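Local coordinates for protein citrate synthase (Metallosphaera sedula, PDB 6ABX) that probably catalyses the condensation of oxaloacetate with acetyl-CoA and water to give citrate and CoA, a step of the tricarboxylic acid cycle, at residues D165-D170 with K267-Q272; N218-K223 with R247-G252; L222-E227 with E235-N240; R288-G293 with D307-L312. All coordinates share one frame; numbering follows the deposited sequence.

Contact 1 of 4, residues D165-D170 with K267-Q272; sequences DTRVLD and KEYANQ
Arg167 reaches Tyr269 because its CG stands anti to the backbone N (chi1 -177°) and the chain then bends at chi2 (74°), which brings CG obliquely up to the ring and carries the guanidinium on to the phenol end. Arg167 CG comes within 4.0 Å of Tyr269 CE1, and NH2 stops 3.6 Å from Tyr269 OH. Because the hydroxyl lies over one face of the guanidinium, this approach is van der Waals and no hydrogen bond joins the pair; the two planes are 53° apart. Tyr269 OH has instead a weak hydrogen bond to the carbonyl O of Ala38. Next to this pair, Val168 turns CG2 to the backbone of the other segment, 3.7 Å from Tyr269 O and 4.4 Å from Gln272 CB. A polar link completes the contact: one water donates to Asp165 OD1 (2.6 Å) and to Gln272 O (3.2 Å), while Asp165 OD2 forms a salt bridge with Arg157. Replacing Arg167 by an alanine would probably leave Tyr269 without its neighbour along CE1 and OH, opening a gap there and letting the ring turn more easily. The contact joins helix 163-174 to the C-terminal end of helix 261-270; Val168 also touches Val313 of helix 310-316, Asp165 and Leu169 rest on helix 148-157, and Ala270 packs on Phe283 of helix 277-297.

Contact 2 of 4, residues N218-K223 with R247-G252; sequences NSEALK and RLMGFG
Met249 packs against the first turn of helix 220-228, and most of the touching is van der Waals. Met249 CB sits 3.7 Å from Ala221 CA, so the loop backbone comes close to the helix, with the two CA atoms of this pair only 4.7 Å apart. Beyond CB the methionine bends at chi2 (-56°) and runs alongside Glu220 in the same direction; its CG lies 3.9 Å from Glu220 CB, and its CE reaches Glu220 OE1 at 3.3 Å, a methyl meeting a carboxylate oxygen. The same methyl lies over one face of the Arg247 guanidinium, offset toward the rim.

No hydrogen bond crosses between the segments; those of Asn218 run within 218-223 and to Asp307. Asn218 OD1 accepts from Glu220 N (2.9 Å) on a lone pair in the carbonyl plane, an Asx turn leading into the helix, while Asn218 ND2 bonds to Asp307 of the predicted active site. Across from it, residues Leu248 to Phe251 form a type II beta turn with Gly250 at its third position, where the positive phi calls for glycine; a side chain there would also crowd the methyl of Ala221.

Any electrostatic attraction is long-range: Glu220 OE1 and Arg247 NH2 are of opposite charge but 5.7 Å apart, too far for a salt bridge. Arg247, Leu248 and Phe251 all bind acetyl-CoA, and the chemistry implies that this acetyl-CoA-binding loop is seated on the helix by apolar contact and close backbone packing, the carboxylate probably adding a mild attraction for the arginine.

Contact 3 of 4, residues L222-E227 with E235-N240; sequences LKQFME and EKYVMN
Glu227 and Tyr237 mark the nearest approach of two helical segments, their CA atoms 8.5 Å apart, and the gap here is spanned chiefly by Tyr237. With CG anti to its backbone N (chi1 179°), the ring extends to the other helix and places its hydroxyl between Gln224 and Glu227. The hydroxyl donates to Glu227 OE1 at 2.7 Å, meeting that oxygen nearly along its C-O axis, and the carboxylate oxygen lies at the ring edge, near the ring plane. Nearer the backbone of the same glutamate, CB packs 3.7 Å from Tyr237 CE2. Gln224 brings its aliphatic part obliquely to the CE1 corner of the ring: CG is 3.4 Å from Tyr237 CE1 and 3.2 Å from Tyr237 OH, and the side chain crosses the tyrosine at about a right angle. Gln224 OE1 is near the hydroxyl but badly angled for a hydrogen bond. The second carboxylate oxygen, Glu227 OE2, forms a weak salt bridge with Lys223 NZ (3.5 Å) one helical turn back. A phenylalanine in place of Tyr237 removes the hydroxyl, and the Glu227 carboxylate, without that donor at OE1, would probably swing more freely. The contact joins two successive helices, 220-228 and 234-243, which run steeply across each other; Phe225 packs into helix 277-297, Leu222 and Met226 touch helix 310-316, and Glu235 forms a salt bridge with Arg288 of helix 277-297.

Contact 4 of 4, residues R288-G293 with D307-L312; sequences RVEEIG and DFYSGL
Val289 and Glu290 of helix 277-297 meet Phe308 and Tyr309 in a buried, largely apolar contact at the turn that leads into helix 310-316. Phe308, its CG anti to the backbone N (chi1 -170°), sends the far end of its ring against the helix. Val289 CG1 lies in the ring plane at its edge, 3.8 Å from Phe308 CE1, and Glu290 CB is equally close to CE2, so the two residues flank the tip at CZ. In the mainly helical citrate synthase fold Phe308 directly follows Asp307, a predicted active-site residue, and its ring also meets Phe225 edge-to-face and the acetyl-CoA-binding Phe251 nearly perpendicularly. Phe308 CD2 in turn lies 3.5 Å above one face of the Tyr309 ring, offset toward its rim. At the polar end, the carboxylate of Glu290 stands almost upright to the Tyr309 ring, the planes 83° apart. Glu290 OE2 comes to 3.4 Å from Tyr309 OH without a hydrogen bond; each has a stronger partner, the carboxylate forming a salt bridge with Lys267 and the hydroxyl a hydrogen bond with Asn287.

How the contacts relate
From the N terminus, residues 165-170 open the widest loop, which contact 1 closes at 267-272. Contacts 2 and 3 are nested inside it and start from the same stretch, sharing Leu222 and Lys223; contact 3 closes first, at 235-240, and contact 2 follows at 247-252. Contact 4 begins after contact 1 has closed and ends at 307-312, in series with the rest, so no loops cross. In space they nonetheless join: salt bridges tie contacts 1 and 3 to contact 4, and contact 2 lies alongside it. Helices 220-228, 234-243 and 277-297 thereby border the acetyl-CoA-binding loop 247-252, while contact 1 joins helix 261-270 to helix 163-174.

Contact 1 of 4, residues D165-D170 with K267-Q272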
loop_
_atom_site.group_PDB
_atom_site.type_symbol
_atom_site.label_atom_id
_atom_site.label_comp_id
_atom_site.label_asym_id
_atom_site.label_seq_id
_atom_site.Cartn_x
_atom_site.Cartn_y
_atom_site.Cartn_z
ATOM N N ASP A 165 16.257 26.188 -16.191
ATOM C CA ASP A 165 15.049 25.376 -15.945
ATOM C C ASP A 165 15.459 24.024 -15.354
ATOM O O ASP A 165 14.836 23.539 -14.401
ATOM C CB ASP A 165 14.162 25.220 -17.190
ATOM C CG ASP A 165 13.233 26.396 -17.475
ATOM O OD1 ASP A 165 13.230 27.352 -16.674
ATOM O OD2 ASP A 165 12.455 26.302 -18.455
ATOM N N THR A 166 16.463 23.388 -15.941
ATOM C CA THR A 166 16.909 22.103 -15.444
ATOM C C THR A 166 17.285 22.200 -13.965
ATOM O O THR A 166 16.920 21.309 -13.182
ATOM C CB THR A 166 18.098 21.568 -16.234
ATOM O OG1 THR A 166 17.568 21.459 -17.562
ATOM C CG2 THR A 166 18.621 20.259 -15.696
ATOM N N ARG A 167 18.082 23.212 -13.608
ATOM C CA ARG A 167 18.541 23.352 -12.262
ATOM C C ARG A 167 17.377 23.499 -11.279
ATOM O O ARG A 167 17.378 22.897 -10.189
ATOM C CB ARG A 167 19.424 24.596 -12.139
ATOM C CG ARG A 167 20.016 24.774 -10.758
ATOM C CD ARG A 167 21.115 23.765 -10.570
ATOM N NE ARG A 167 21.821 23.954 -9.318
ATOM C CZ ARG A 167 22.870 24.762 -9.156
ATOM N NH1 ARG A 167 23.246 25.591 -10.124
ATOM N NH2 ARG A 167 23.561 24.702 -8.027
ATOM N N VAL A 168 16.382 24.312 -11.634
ATOM C CA VAL A 168 15.199 24.520 -10.767
ATOM C C VAL A 168 14.449 23.202 -10.565
ATOM O O VAL A 168 14.099 22.863 -9.433
ATOM C CB VAL A 168 14.272 25.645 -11.281
ATOM C CG1 VAL A 168 13.085 25.771 -10.351
ATOM C CG2 VAL A 168 15.029 26.975 -11.366
ATOM N N LEU A 169 14.275 22.425 -11.628
ATOM C CA LEU A 169 13.591 21.117 -11.481
ATOM C C LEU A 169 14.427 20.197 -10.580
ATOM O O LEU A 169 13.891 19.496 -9.672
ATOM C CB LEU A 169 13.358 20.427 -12.821
ATOM C CG LEU A 169 12.694 19.064 -12.685
ATOM C CD1 LEU A 169 11.394 19.137 -11.941
ATOM C CD2 LEU A 169 12.468 18.434 -14.054
ATOM N N ASP A 170 15.756 20.183 -10.794
ATOM C CA ASP A 170 16.643 19.327 -10.060
ATOM C C ASP A 170 16.535 19.616 -8.545
ATOM O O ASP A 170 16.381 18.734 -7.714
ATOM C CB ASP A 170 18.054 19.540 -10.582
ATOM C CG ASP A 170 18.912 18.338 -10.344
ATOM O OD1 ASP A 170 18.616 17.255 -10.970
ATOM O OD2 ASP A 170 19.790 18.488 -9.514
ATOM N N LYS A 267 11.433 29.107 -2.839
ATOM C CA LYS A 267 11.189 30.515 -3.082
ATOM C C LYS A 267 12.436 31.206 -3.699
ATOM O O LYS A 267 12.325 32.055 -4.591
ATOM C CB LYS A 267 10.798 31.196 -1.773
ATOM C CG LYS A 267 10.348 32.646 -1.964
ATOM C CD LYS A 267 9.999 33.353 -0.713
ATOM C CE LYS A 267 9.687 34.807 -1.022
ATOM N NZ LYS A 267 9.177 35.483 0.178
ATOM N N GLU A 268 13.610 30.828 -3.216
ATOM C CA GLU A 268 14.870 31.386 -3.731
ATOM C C GLU A 268 15.095 30.934 -5.171
ATOM O O GLU A 268 15.515 31.730 -6.021
ATOM C CB GLU A 268 16.052 30.860 -2.915
ATOM C CG GLU A 268 16.109 31.418 -1.520
ATOM C CD GLU A 268 17.101 30.740 -0.580
ATOM O OE1 GLU A 268 17.336 31.303 0.484
ATOM O OE2 GLU A 268 17.569 29.643 -0.883
ATOM N N TYR A 269 14.924 29.618 -5.412
ATOM C CA TYR A 269 15.247 29.062 -6.745
ATOM C C TYR A 269 14.203 29.507 -7.779
ATOM O O TYR A 269 14.535 29.665 -8.928
ATOM C CB TYR A 269 15.407 27.549 -6.695
ATOM C CG TYR A 269 16.843 27.133 -6.506
ATOM C CD1 TYR A 269 17.720 27.192 -7.558
ATOM C CD2 TYR A 269 17.340 26.771 -5.270
ATOM C CE1 TYR A 269 19.043 26.803 -7.418
ATOM C CE2 TYR A 269 18.661 26.380 -5.103
ATOM C CZ TYR A 269 19.511 26.365 -6.194
ATOM O OH TYR A 269 20.823 26.023 -6.097
ATOM N N ALA A 270 12.980 29.767 -7.336
ATOM C CA ALA A 270 11.943 30.292 -8.217
ATOM C C ALA A 270 12.426 31.592 -8.870
ATOM O O ALA A 270 12.044 31.892 -9.971
ATOM C CB ALA A 270 10.632 30.499 -7.496
ATOM N N ASN A 271 13.234 32.393 -8.183
ATOM C CA ASN A 271 13.728 33.649 -8.799
ATOM C C ASN A 271 14.470 33.402 -10.113
ATOM O O ASN A 271 14.337 34.219 -11.025
ATOM C CB ASN A 271 14.610 34.430 -7.844
ATOM C CG ASN A 271 13.750 35.136 -6.829
ATOM O OD1 ASN A 271 13.032 36.063 -7.192
ATOM N ND2 ASN A 271 13.820 34.730 -5.578
ATOM N N GLN A 272 15.187 32.272 -10.213
ATOM C CA GLN A 272 16.008 31.919 -11.370
ATOM C C GLN A 272 15.169 31.447 -12.562
ATOM O O GLN A 272 15.714 31.287 -13.632
ATOM C CB GLN A 272 17.060 30.867 -10.975
ATOM C CG GLN A 272 17.893 31.360 -9.796
ATOM C CD GLN A 272 19.080 30.509 -9.413
ATOM O OE1 GLN A 272 19.395 29.509 -10.060
ATOM N NE2 GLN A 272 19.746 30.923 -8.341
HETATM O O HOH W 1 14.859 29.326 -16.020
#

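Contact 2 of 4, residues N218-K223 with R247-G252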
loop_
_atom_site.group_PDB
_atom_site.type_symbol
_atom_site.label_atom_id
_atom_site.label_comp_id
_atom_site.label_asym_id
_atom_site.label_seq_id
_atom_site.Cartn_x
_atom_site.Cartn_y
_atom_site.Cartn_z
ATOM N N ASN A 218 -0.053 17.993 -3.156
ATOM C CA ASN A 218 -1.203 18.555 -3.736
ATOM C C ASN A 218 -0.816 19.913 -4.385
ATOM O O ASN A 218 0.283 20.459 -4.086
ATOM C CB ASN A 218 -2.247 18.702 -2.650
ATOM C CG ASN A 218 -1.846 19.818 -1.727
ATOM O OD1 ASN A 218 -1.979 20.978 -2.103
ATOM N ND2 ASN A 218 -1.277 19.470 -0.583
ATOM N N SER A 219 -1.702 20.463 -5.240
ATOM C CA SER A 219 -1.552 21.823 -5.857
ATOM C C SER A 219 -2.653 22.809 -5.379
ATOM O O SER A 219 -3.033 23.736 -6.095
ATOM C CB SER A 219 -1.512 21.749 -7.398
ATOM O OG SER A 219 -0.237 21.326 -7.908
ATOM N N GLU A 220 -3.147 22.642 -4.148
ATOM C CA GLU A 220 -4.207 23.464 -3.580
ATOM C C GLU A 220 -3.789 24.947 -3.504
ATOM O O GLU A 220 -4.608 25.884 -3.753
ATOM C CB GLU A 220 -4.567 22.874 -2.214
ATOM C CG GLU A 220 -5.510 21.686 -2.334
ATOM C CD GLU A 220 -6.888 22.078 -2.864
ATOM O OE1 GLU A 220 -7.542 22.946 -2.253
ATOM O OE2 GLU A 220 -7.286 21.555 -3.916
ATOM N N ALA A 221 -2.540 25.199 -3.146
ATOM C CA ALA A 221 -2.088 26.571 -3.026
ATOM C C ALA A 221 -2.041 27.217 -4.404
ATOM O O ALA A 221 -2.392 28.360 -4.562
ATOM C CB ALA A 221 -0.730 26.667 -2.369
ATOM N N LEU A 222 -1.636 26.452 -5.416
ATOM C CA LEU A 222 -1.571 27.026 -6.765
ATOM C C LEU A 222 -2.974 27.413 -7.237
ATOM O O LEU A 222 -3.115 28.447 -7.868
ATOM C CB LEU A 222 -0.969 26.014 -7.741
ATOM C CG LEU A 222 -0.975 26.490 -9.206
ATOM C CD1 LEU A 222 -0.166 27.766 -9.380
ATOM C CD2 LEU A 222 -0.431 25.409 -10.134
ATOM N N LYS A 223 -3.970 26.537 -7.007
ATOM C CA LYS A 223 -5.360 26.813 -7.364
ATOM C C LYS A 223 -5.802 28.135 -6.735
ATOM O O LYS A 223 -6.451 28.929 -7.395
ATOM C CB LYS A 223 -6.259 25.667 -6.876
ATOM C CG LYS A 223 -7.753 25.749 -7.183
ATOM C CD LYS A 223 -8.485 24.440 -6.759
ATOM C CE LYS A 223 -9.826 24.186 -7.420
ATOM N NZ LYS A 223 -10.940 24.581 -6.525
ATOM N N ARG A 247 -8.978 27.722 5.382
ATOM C CA ARG A 247 -7.547 27.921 5.568
ATOM C C ARG A 247 -6.965 28.570 4.303
ATOM O O ARG A 247 -7.492 28.462 3.179
ATOM C CB ARG A 247 -6.828 26.648 6.029
ATOM C CG ARG A 247 -6.839 25.492 5.043
ATOM C CD ARG A 247 -6.546 24.171 5.754
ATOM N NE ARG A 247 -6.515 23.051 4.820
ATOM C CZ ARG A 247 -7.580 22.557 4.184
ATOM N NH1 ARG A 247 -8.792 23.022 4.441
ATOM N NH2 ARG A 247 -7.428 21.601 3.280
ATOM N N LEU A 248 -5.841 29.234 4.517
ATOM C CA LEU A 248 -4.938 29.569 3.428
ATOM C C LEU A 248 -4.196 28.294 3.081
ATOM O O LEU A 248 -3.553 27.689 3.993
ATOM C CB LEU A 248 -3.934 30.622 3.893
ATOM C CG LEU A 248 -4.472 32.015 4.164
ATOM C CD1 LEU A 248 -3.296 32.954 4.375
ATOM C CD2 LEU A 248 -5.366 32.478 3.019
ATOM N N MET A 249 -4.248 27.901 1.806
ATOM C CA MET A 249 -3.635 26.694 1.402
ATOM C C MET A 249 -2.119 26.943 1.374
ATOM O O MET A 249 -1.646 28.039 1.110
ATOM C CB MET A 249 -4.132 26.247 0.021
ATOM C CG MET A 249 -5.618 25.885 0.005
ATOM S SD MET A 249 -5.983 24.614 1.233
ATOM C CE MET A 249 -7.673 24.185 0.799
ATOM N N GLY A 250 -1.389 25.876 1.650
ATOM C CA GLY A 250 0.064 25.905 1.690
ATOM C C GLY A 250 0.647 26.347 3.012
ATOM O O GLY A 250 1.867 26.564 3.089
ATOM N N PHE A 251 -0.191 26.503 4.043
ATOM C CA PHE A 251 0.275 26.951 5.363
ATOM C C PHE A 251 -0.019 25.835 6.345
ATOM O O PHE A 251 -0.916 25.073 6.126
ATOM C CB PHE A 251 -0.413 28.242 5.819
ATOM C CG PHE A 251 0.252 29.515 5.403
ATOM C CD1 PHE A 251 0.046 30.044 4.139
ATOM C CD2 PHE A 251 0.979 30.250 6.310
ATOM C CE1 PHE A 251 0.689 31.210 3.771
ATOM C CE2 PHE A 251 1.574 31.438 5.954
ATOM C CZ PHE A 251 1.457 31.902 4.673
ATOM N N GLY A 252 0.745 25.794 7.422
ATOM C CA GLY A 252 0.530 24.837 8.457
ATOM C C GLY A 252 1.483 23.678 8.268
ATOM O O GLY A 252 1.805 23.278 7.143
#

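Contact 3 of 4, residues L222-E227 with E235-N240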
loop_
_atom_site.group_PDB
_atom_site.type_symbol
_atom_site.label_atom_id
_atom_site.label_comp_id
_atom_site.label_asym_id
_atom_site.label_seq_id
_atom_site.Cartn_x
_atom_site.Cartn_y
_atom_site.Cartn_z
ATOM N N LEU A 222 -1.636 26.452 -5.416
ATOM C CA LEU A 222 -1.571 27.026 -6.765
ATOM C C LEU A 222 -2.974 27.413 -7.237
ATOM O O LEU A 222 -3.115 28.447 -7.868
ATOM C CB LEU A 222 -0.969 26.014 -7.741
ATOM C CG LEU A 222 -0.975 26.490 -9.206
ATOM C CD1 LEU A 222 -0.166 27.766 -9.380
ATOM C CD2 LEU A 222 -0.431 25.409 -10.134
ATOM N N LYS A 223 -3.970 26.537 -7.007
ATOM C CA LYS A 223 -5.360 26.813 -7.364
ATOM C C LYS A 223 -5.802 28.135 -6.735
ATOM O O LYS A 223 -6.451 28.929 -7.395
ATOM C CB LYS A 223 -6.259 25.667 -6.876
ATOM C CG LYS A 223 -7.753 25.749 -7.183
ATOM C CD LYS A 223 -8.485 24.440 -6.759
ATOM C CE LYS A 223 -9.826 24.186 -7.420
ATOM N NZ LYS A 223 -10.940 24.581 -6.525
ATOM N N GLN A 224 -5.492 28.323 -5.454
ATOM C CA GLN A 224 -5.772 29.566 -4.702
ATOM C C GLN A 224 -5.164 30.764 -5.432
ATOM O O GLN A 224 -5.853 31.785 -5.680
ATOM C CB GLN A 224 -5.164 29.513 -3.289
ATOM C CG GLN A 224 -6.030 30.024 -2.168
ATOM C CD GLN A 224 -6.925 28.920 -1.647
ATOM O OE1 GLN A 224 -7.227 27.985 -2.392
ATOM N NE2 GLN A 224 -7.367 29.020 -0.389
ATOM N N PHE A 225 -3.870 30.684 -5.780
ATOM C CA PHE A 225 -3.213 31.791 -6.467
ATOM C C PHE A 225 -3.943 32.107 -7.794
ATOM O O PHE A 225 -4.109 33.301 -8.176
ATOM C CB PHE A 225 -1.730 31.527 -6.745
ATOM C CG PHE A 225 -0.915 31.104 -5.546
ATOM C CD1 PHE A 225 -1.195 31.549 -4.257
ATOM C CD2 PHE A 225 0.142 30.217 -5.717
ATOM C CE1 PHE A 225 -0.413 31.147 -3.179
ATOM C CE2 PHE A 225 0.900 29.808 -4.639
ATOM C CZ PHE A 225 0.610 30.243 -3.371
ATOM N N MET A 226 -4.345 31.054 -8.526
ATOM C CA MET A 226 -5.009 31.238 -9.807
ATOM C C MET A 226 -6.373 31.905 -9.566
ATOM O O MET A 226 -6.749 32.780 -10.323
ATOM C CB MET A 226 -5.190 29.905 -10.526
ATOM C CG MET A 226 -3.886 29.361 -11.024
ATOM S SD MET A 226 -4.155 27.749 -11.766
ATOM C CE MET A 226 -2.644 27.682 -12.708
ATOM N N GLU A 227 -7.069 31.517 -8.505
ATOM C CA GLU A 227 -8.418 32.124 -8.209
ATOM C C GLU A 227 -8.267 33.607 -7.824
ATOM O O GLU A 227 -9.129 34.443 -8.192
ATOM C CB GLU A 227 -9.163 31.356 -7.119
ATOM C CG GLU A 227 -9.572 29.949 -7.519
ATOM C CD GLU A 227 -10.184 29.123 -6.412
ATOM O OE1 GLU A 227 -10.129 29.543 -5.241
ATOM O OE2 GLU A 227 -10.737 28.052 -6.727
ATOM N N GLU A 235 -5.511 40.775 -0.782
ATOM C CA GLU A 235 -5.998 41.091 0.567
ATOM C C GLU A 235 -7.494 40.738 0.660
ATOM O O GLU A 235 -7.966 40.189 1.695
ATOM C CB GLU A 235 -5.662 42.539 0.914
ATOM C CG GLU A 235 -4.162 42.813 0.845
ATOM C CD GLU A 235 -3.429 42.824 -0.518
ATOM O OE1 GLU A 235 -2.174 42.646 -0.491
ATOM O OE2 GLU A 235 -4.055 43.010 -1.633
ATOM N N LYS A 236 -8.238 41.059 -0.396
ATOM C CA LYS A 236 -9.676 40.781 -0.453
ATOM C C LYS A 236 -9.966 39.281 -0.466
ATOM O O LYS A 236 -10.838 38.799 0.243
ATOM C CB LYS A 236 -10.324 41.499 -1.634
ATOM C CG LYS A 236 -10.378 43.006 -1.400
ATOM C CD LYS A 236 -11.409 43.772 -2.212
ATOM C CE LYS A 236 -11.960 44.988 -1.468
ATOM N NZ LYS A 236 -13.226 44.658 -0.749
ATOM N N TYR A 237 -9.219 38.521 -1.267
ATOM C CA TYR A 237 -9.456 37.075 -1.361
ATOM C C TYR A 237 -9.163 36.398 -0.011
ATOM O O TYR A 237 -9.903 35.489 0.417
ATOM C CB TYR A 237 -8.600 36.491 -2.481
ATOM C CG TYR A 237 -8.740 34.998 -2.677
ATOM C CD1 TYR A 237 -7.993 34.150 -1.892
ATOM C CD2 TYR A 237 -9.570 34.456 -3.650
ATOM C CE1 TYR A 237 -8.028 32.776 -2.081
ATOM C CE2 TYR A 237 -9.624 33.085 -3.854
ATOM C CZ TYR A 237 -8.881 32.246 -3.033
ATOM O OH TYR A 237 -8.894 30.888 -3.195
ATOM N N VAL A 238 -8.054 36.815 0.617
ATOM C CA VAL A 238 -7.616 36.231 1.851
ATOM C C VAL A 238 -8.676 36.579 2.907
ATOM O O VAL A 238 -9.025 35.752 3.774
ATOM C CB VAL A 238 -6.195 36.694 2.218
ATOM C CG1 VAL A 238 -5.864 36.395 3.675
ATOM C CG2 VAL A 238 -5.166 36.072 1.297
ATOM N N MET A 239 -9.238 37.801 2.814
ATOM C CA MET A 239 -10.259 38.236 3.771
ATOM C C MET A 239 -11.493 37.330 3.672
ATOM O O MET A 239 -12.009 36.854 4.689
ATOM C CB MET A 239 -10.685 39.684 3.511
ATOM C CG MET A 239 -11.714 40.190 4.473
ATOM S SD MET A 239 -12.170 41.878 4.017
ATOM C CE MET A 239 -12.772 41.629 2.351
ATOM N N ASN A 240 -11.920 37.038 2.443
ATOM C CA ASN A 240 -13.076 36.150 2.221
ATOM C C ASN A 240 -12.830 34.757 2.839
ATOM O O ASN A 240 -13.744 34.133 3.450
ATOM C CB ASN A 240 -13.459 36.191 0.747
ATOM C CG ASN A 240 -14.094 37.516 0.361
ATOM O OD1 ASN A 240 -14.618 38.239 1.218
ATOM N ND2 ASN A 240 -14.065 37.851 -0.917
#

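Contact 4 of 4, residues R288-G293 with D307-L312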
loop_
_atom_site.group_PDB
_atom_site.type_symbol
_atom_site.label_atom_id
_atom_site.label_comp_id
_atom_site.label_asym_id
_atom_site.label_seq_id
_atom_site.Cartn_x
_atom_site.Cartn_y
_atom_site.Cartn_z
ATOM N N ARG A 288 2.728 37.917 -1.946
ATOM C CA ARG A 288 1.802 38.728 -1.143
ATOM C C ARG A 288 0.993 37.878 -0.171
ATOM O O ARG A 288 0.841 38.266 0.996
ATOM C CB ARG A 288 0.886 39.580 -2.018
ATOM C CG ARG A 288 1.593 40.734 -2.695
ATOM C CD ARG A 288 0.865 41.147 -3.955
ATOM N NE ARG A 288 0.883 42.575 -4.248
ATOM C CZ ARG A 288 -0.153 43.386 -4.000
ATOM N NH1 ARG A 288 -1.036 43.084 -3.052
ATOM N NH2 ARG A 288 -0.309 44.475 -4.722
ATOM N N VAL A 289 0.483 36.709 -0.609
ATOM C CA VAL A 289 -0.217 35.839 0.280
ATOM C C VAL A 289 0.694 35.399 1.425
ATOM O O VAL A 289 0.293 35.360 2.610
ATOM C CB VAL A 289 -0.775 34.595 -0.442
ATOM C CG1 VAL A 289 -1.304 33.580 0.543
ATOM C CG2 VAL A 289 -1.834 34.965 -1.458
ATOM N N GLU A 290 1.952 35.078 1.071
ATOM C CA GLU A 290 2.902 34.637 2.084
ATOM C C GLU A 290 3.094 35.722 3.158
ATOM O O GLU A 290 3.028 35.422 4.351
ATOM C CB GLU A 290 4.238 34.268 1.412
ATOM C CG GLU A 290 5.169 33.509 2.330
ATOM C CD GLU A 290 6.636 33.816 2.095
ATOM O OE1 GLU A 290 7.521 33.105 2.646
ATOM O OE2 GLU A 290 6.900 34.813 1.413
ATOM N N GLU A 291 3.246 36.973 2.718
ATOM C CA GLU A 291 3.484 38.138 3.617
ATOM C C GLU A 291 2.330 38.299 4.621
ATOM O O GLU A 291 2.561 38.405 5.820
ATOM C CB GLU A 291 3.645 39.436 2.839
ATOM C CG GLU A 291 4.889 39.497 1.974
ATOM C CD GLU A 291 5.047 40.756 1.108
ATOM O OE1 GLU A 291 4.021 41.399 0.742
ATOM O OE2 GLU A 291 6.216 41.096 0.784
ATOM N N ILE A 292 1.093 38.235 4.134
ATOM C CA ILE A 292 -0.119 38.404 4.979
ATOM C C ILE A 292 -0.270 37.225 5.924
ATOM O O ILE A 292 -0.568 37.358 7.125
ATOM C CB ILE A 292 -1.380 38.596 4.108
ATOM C CG1 ILE A 292 -1.279 39.834 3.233
ATOM C CG2 ILE A 292 -2.639 38.614 4.962
ATOM C CD1 ILE A 292 -2.213 39.796 2.033
ATOM N N GLY A 293 -0.090 36.003 5.385
ATOM C CA GLY A 293 -0.162 34.797 6.148
ATOM C C GLY A 293 0.806 34.757 7.324
ATOM O O GLY A 293 0.462 34.327 8.447
ATOM N N ASP A 307 4.463 22.834 0.039
ATOM C CA ASP A 307 3.477 22.909 -1.017
ATOM C C ASP A 307 2.870 24.307 -1.200
ATOM O O ASP A 307 2.016 24.447 -2.077
ATOM C CB ASP A 307 2.322 21.920 -0.886
ATOM C CG ASP A 307 1.616 21.870 0.453
ATOM O OD1 ASP A 307 1.793 22.796 1.245
ATOM O OD2 ASP A 307 0.900 20.842 0.690
ATOM N N PHE A 308 3.345 25.346 -0.491
ATOM C CA PHE A 308 2.970 26.682 -0.862
ATOM C C PHE A 308 3.528 27.049 -2.237
ATOM O O PHE A 308 2.848 27.711 -3.048
ATOM C CB PHE A 308 3.449 27.649 0.213
ATOM C CG PHE A 308 2.911 29.043 0.039
ATOM C CD1 PHE A 308 1.615 29.331 0.425
ATOM C CD2 PHE A 308 3.666 30.028 -0.566
ATOM C CE1 PHE A 308 1.121 30.625 0.311
ATOM C CE2 PHE A 308 3.157 31.314 -0.723
ATOM C CZ PHE A 308 1.863 31.589 -0.317
ATOM N N TYR A 309 4.798 26.677 -2.483
ATOM C CA TYR A 309 5.526 27.080 -3.705
ATOM C C TYR A 309 5.671 25.903 -4.692
ATOM O O TYR A 309 5.868 26.162 -5.859
ATOM C CB TYR A 309 6.923 27.610 -3.350
ATOM C CG TYR A 309 6.888 29.027 -2.826
ATOM C CD1 TYR A 309 6.457 30.062 -3.639
ATOM C CD2 TYR A 309 7.229 29.320 -1.525
ATOM C CE1 TYR A 309 6.395 31.373 -3.177
ATOM C CE2 TYR A 309 7.093 30.619 -1.028
ATOM C CZ TYR A 309 6.692 31.641 -1.860
ATOM O OH TYR A 309 6.574 32.917 -1.349
ATOM N N SER A 310 5.617 24.640 -4.239
ATOM C CA SER A 310 6.020 23.508 -5.125
ATOM C C SER A 310 5.108 23.440 -6.345
ATOM O O SER A 310 5.599 23.324 -7.488
ATOM C CB SER A 310 6.064 22.221 -4.407
ATOM O OG SER A 310 4.777 21.866 -3.914
ATOM N N GLY A 311 3.783 23.491 -6.132
ATOM C CA GLY A 311 2.886 23.385 -7.278
ATOM C C GLY A 311 3.119 24.473 -8.323
ATOM O O GLY A 311 3.149 24.212 -9.525
ATOM N N LEU A 312 3.336 25.710 -7.885
ATOM C CA LEU A 312 3.602 26.823 -8.776
ATOM C C LEU A 312 4.899 26.636 -9.569
ATOM O O LEU A 312 4.957 26.880 -10.777
ATOM C CB LEU A 312 3.600 28.113 -7.942
ATOM C CG LEU A 312 4.005 29.375 -8.688
ATOM C CD1 LEU A 312 3.149 29.545 -9.921
ATOM C CD2 LEU A 312 3.883 30.569 -7.760
#